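Local coordinates for exported protein (Bacteroides fragilis, PDB 4JX0) that is of unknown function but binds magnesium and joins a BT_3987-like N-terminal domain to a second, probably F5/F8 type C-like, beta-rich domain, at residues A[137-142]-A[172-177]. Sequence-based numbering, arbitrary orientation.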
loop_
_atom_site.group_PDB
_atom_site.type_symbol
_atom_site.label_atom_id
_atom_site.label_comp_id
_atom_site.label_asym_id
_atom_site.label_seq_id
_atom_site.Cartn_x
_atom_site.Cartn_y
_atom_site.Cartn_z
ATOM N N ASN A 137 -9.898 0.471 13.955
ATOM C CA ASN A 137 -10.664 0.927 12.782
ATOM C C ASN A 137 -10.847 2.460 12.683
ATOM O O ASN A 137 -11.813 2.921 12.050
ATOM C CB ASN A 137 -12.040 0.243 12.791
ATOM C CG ASN A 137 -12.964 0.670 13.906
ATOM O OD1 ASN A 137 -12.537 1.216 14.922
ATOM N ND2 ASN A 137 -14.251 0.417 13.739
ATOM N N ASN A 138 -9.902 3.243 13.233
ATOM C CA ASN A 138 -9.998 4.700 13.142
ATOM C C ASN A 138 -9.549 5.137 11.746
ATOM O O ASN A 138 -8.400 4.893 11.391
ATOM C CB ASN A 138 -9.162 5.345 14.226
ATOM C CG ASN A 138 -9.435 6.806 14.352
ATOM O OD1 ASN A 138 -8.660 7.640 13.880
ATOM N ND2 ASN A 138 -10.577 7.147 14.929
ATOM N N LEU A 139 -10.454 5.734 10.942
ATOM C CA LEU A 139 -10.151 6.117 9.547
ATOM C C LEU A 139 -9.093 7.214 9.427
ATOM O O LEU A 139 -8.341 7.212 8.443
ATOM C CB LEU A 139 -11.410 6.559 8.803
ATOM C CG LEU A 139 -12.494 5.496 8.625
ATOM C CD1 LEU A 139 -13.770 6.116 8.074
ATOM C CD2 LEU A 139 -12.035 4.379 7.699
ATOM N N SER A 140 -8.998 8.108 10.441
ATOM C CA SER A 140 -7.982 9.174 10.500
ATOM C C SER A 140 -6.553 8.590 10.520
ATOM O O SER A 140 -5.592 9.290 10.189
ATOM C CB SER A 140 -8.181 10.054 11.734
ATOM O OG SER A 140 -9.539 10.116 12.137
ATOM N N GLY A 141 -6.444 7.330 10.935
ATOM C CA GLY A 141 -5.196 6.603 11.014
ATOM C C GLY A 141 -4.701 6.635 12.435
ATOM O O GLY A 141 -5.425 7.029 13.353
ATOM N N TYR A 142 -3.469 6.189 12.618
ATOM C CA TYR A 142 -2.782 6.191 13.899
ATOM C C TYR A 142 -1.392 6.713 13.667
ATOM O O TYR A 142 -0.884 6.626 12.550
ATOM C CB TYR A 142 -2.752 4.788 14.527
ATOM C CG TYR A 142 -4.124 4.208 14.783
ATOM C CD1 TYR A 142 -4.831 3.576 13.772
ATOM C CD2 TYR A 142 -4.706 4.271 16.043
ATOM C CE1 TYR A 142 -6.098 3.052 13.994
ATOM C CE2 TYR A 142 -5.969 3.738 16.284
ATOM C CZ TYR A 142 -6.663 3.128 15.254
ATOM O OH TYR A 142 -7.915 2.594 15.440
ATOM N N LEU A 172 -5.135 4.418 7.201
ATOM C CA LEU A 172 -6.215 3.450 7.103
ATOM C C LEU A 172 -7.215 3.902 6.059
ATOM O O LEU A 172 -7.535 5.088 5.996
ATOM C CB LEU A 172 -6.869 3.318 8.479
ATOM C CG LEU A 172 -7.615 2.021 8.719
ATOM C CD1 LEU A 172 -7.303 1.458 10.079
ATOM C CD2 LEU A 172 -9.085 2.226 8.587
ATOM N N SER A 173 -7.686 2.958 5.228
ATOM C CA SER A 173 -8.638 3.220 4.142
ATOM C C SER A 173 -9.584 2.025 3.963
ATOM O O SER A 173 -9.165 0.892 4.163
ATOM C CB SER A 173 -7.896 3.518 2.836
ATOM O OG SER A 173 -6.788 2.655 2.629
ATOM N N ILE A 174 -10.860 2.274 3.597
ATOM C CA ILE A 174 -11.845 1.196 3.454
ATOM C C ILE A 174 -11.708 0.473 2.092
ATOM O O ILE A 174 -11.647 1.100 1.029
ATOM C CB ILE A 174 -13.305 1.696 3.661
ATOM C CG1 ILE A 174 -13.528 2.099 5.135
ATOM C CG2 ILE A 174 -14.331 0.614 3.255
ATOM C CD1 ILE A 174 -14.668 3.078 5.318
ATOM N N ARG A 175 -11.726 -0.864 2.159
ATOM C CA ARG A 175 -11.702 -1.737 0.989
ATOM C C ARG A 175 -12.408 -3.040 1.339
ATOM O O ARG A 175 -11.934 -3.806 2.186
ATOM C CB ARG A 175 -10.276 -2.021 0.499
ATOM C CG ARG A 175 -10.240 -2.901 -0.756
ATOM C CD ARG A 175 -8.858 -2.993 -1.364
ATOM N NE ARG A 175 -8.082 -4.101 -0.797
ATOM C CZ ARG A 175 -6.776 -4.274 -0.963
ATOM N NH1 ARG A 175 -6.066 -3.407 -1.681
ATOM N NH2 ARG A 175 -6.163 -5.317 -0.407
ATOM N N LEU A 176 -13.495 -3.329 0.644
ATOM C CA LEU A 176 -14.239 -4.559 0.884
ATOM C C LEU A 176 -13.511 -5.721 0.217
ATOM O O LEU A 176 -12.705 -5.506 -0.687
ATOM C CB LEU A 176 -15.672 -4.436 0.352
ATOM C CG LEU A 176 -16.436 -3.140 0.682
ATOM C CD1 LEU A 176 -17.758 -3.116 -0.017
ATOM C CD2 LEU A 176 -16.612 -2.979 2.184
ATOM N N ASP A 177 -13.757 -6.939 0.670
ATOM C CA ASP A 177 -13.180 -8.139 0.061
ATOM C C ASP A 177 -14.331 -8.732 -0.701
ATOM O O ASP A 177 -14.901 -9.749 -0.284
ATOM C CB ASP A 177 -12.591 -9.084 1.130
ATOM C CG ASP A 177 -12.107 -10.436 0.654
ATOM O OD1 ASP A 177 -11.759 -10.554 -0.547
ATOM O OD2 ASP A 177 -12.094 -11.392 1.481
#
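Leu172 and Ile174, at the end of strand 165-174, present an apolar surface to Leu139 in the loop that leads into strand 142-150. The branch of Leu139 that does most of the touching is CD2: it lies 3.8 Å from CD2 of Leu172 and 3.7 Å from CG1 of Ile174, bridging two residues separated by one position along the strand. With CG anti to the carbonyl carbon (chi1 -63°), Leu139 brings this methyl to both partners and crosses Leu172 at about a right angle. The other branch of Leu172, CD1, approaches the edge of the Tyr142 ring near its plane, loosely, at 4.4 Å from CE1.

A type I turn runs from Asn138 to Gly141, closed by the backbone bond from Gly141 N to Asn138 O (3.2 Å), and the same carbonyl oxygen rests 3.6 Å from CB of Leu172. Gly141 ends the turn with a positive phi (99°), a conformation glycine takes most readily. The Tyr142 hydroxyl reaches back to accept a hydrogen bond from the amide N of Asn138 (3.0 Å), tying the start of the turn to the first residue of the following strand.

The turn thus leads into strand 142-150, antiparallel to strand 165-174, consistent with the immunoglobulin-like E-set grouping of the N-terminal domain. Tyr142 pairs through its backbone with Leu170, while Ser173 and Arg175 do so with Asn54 of strand 47-54 on the other side. Beyond Ile174 the chain passes toward the second domain, where Leu176 and Arg175 meet strand 269-276.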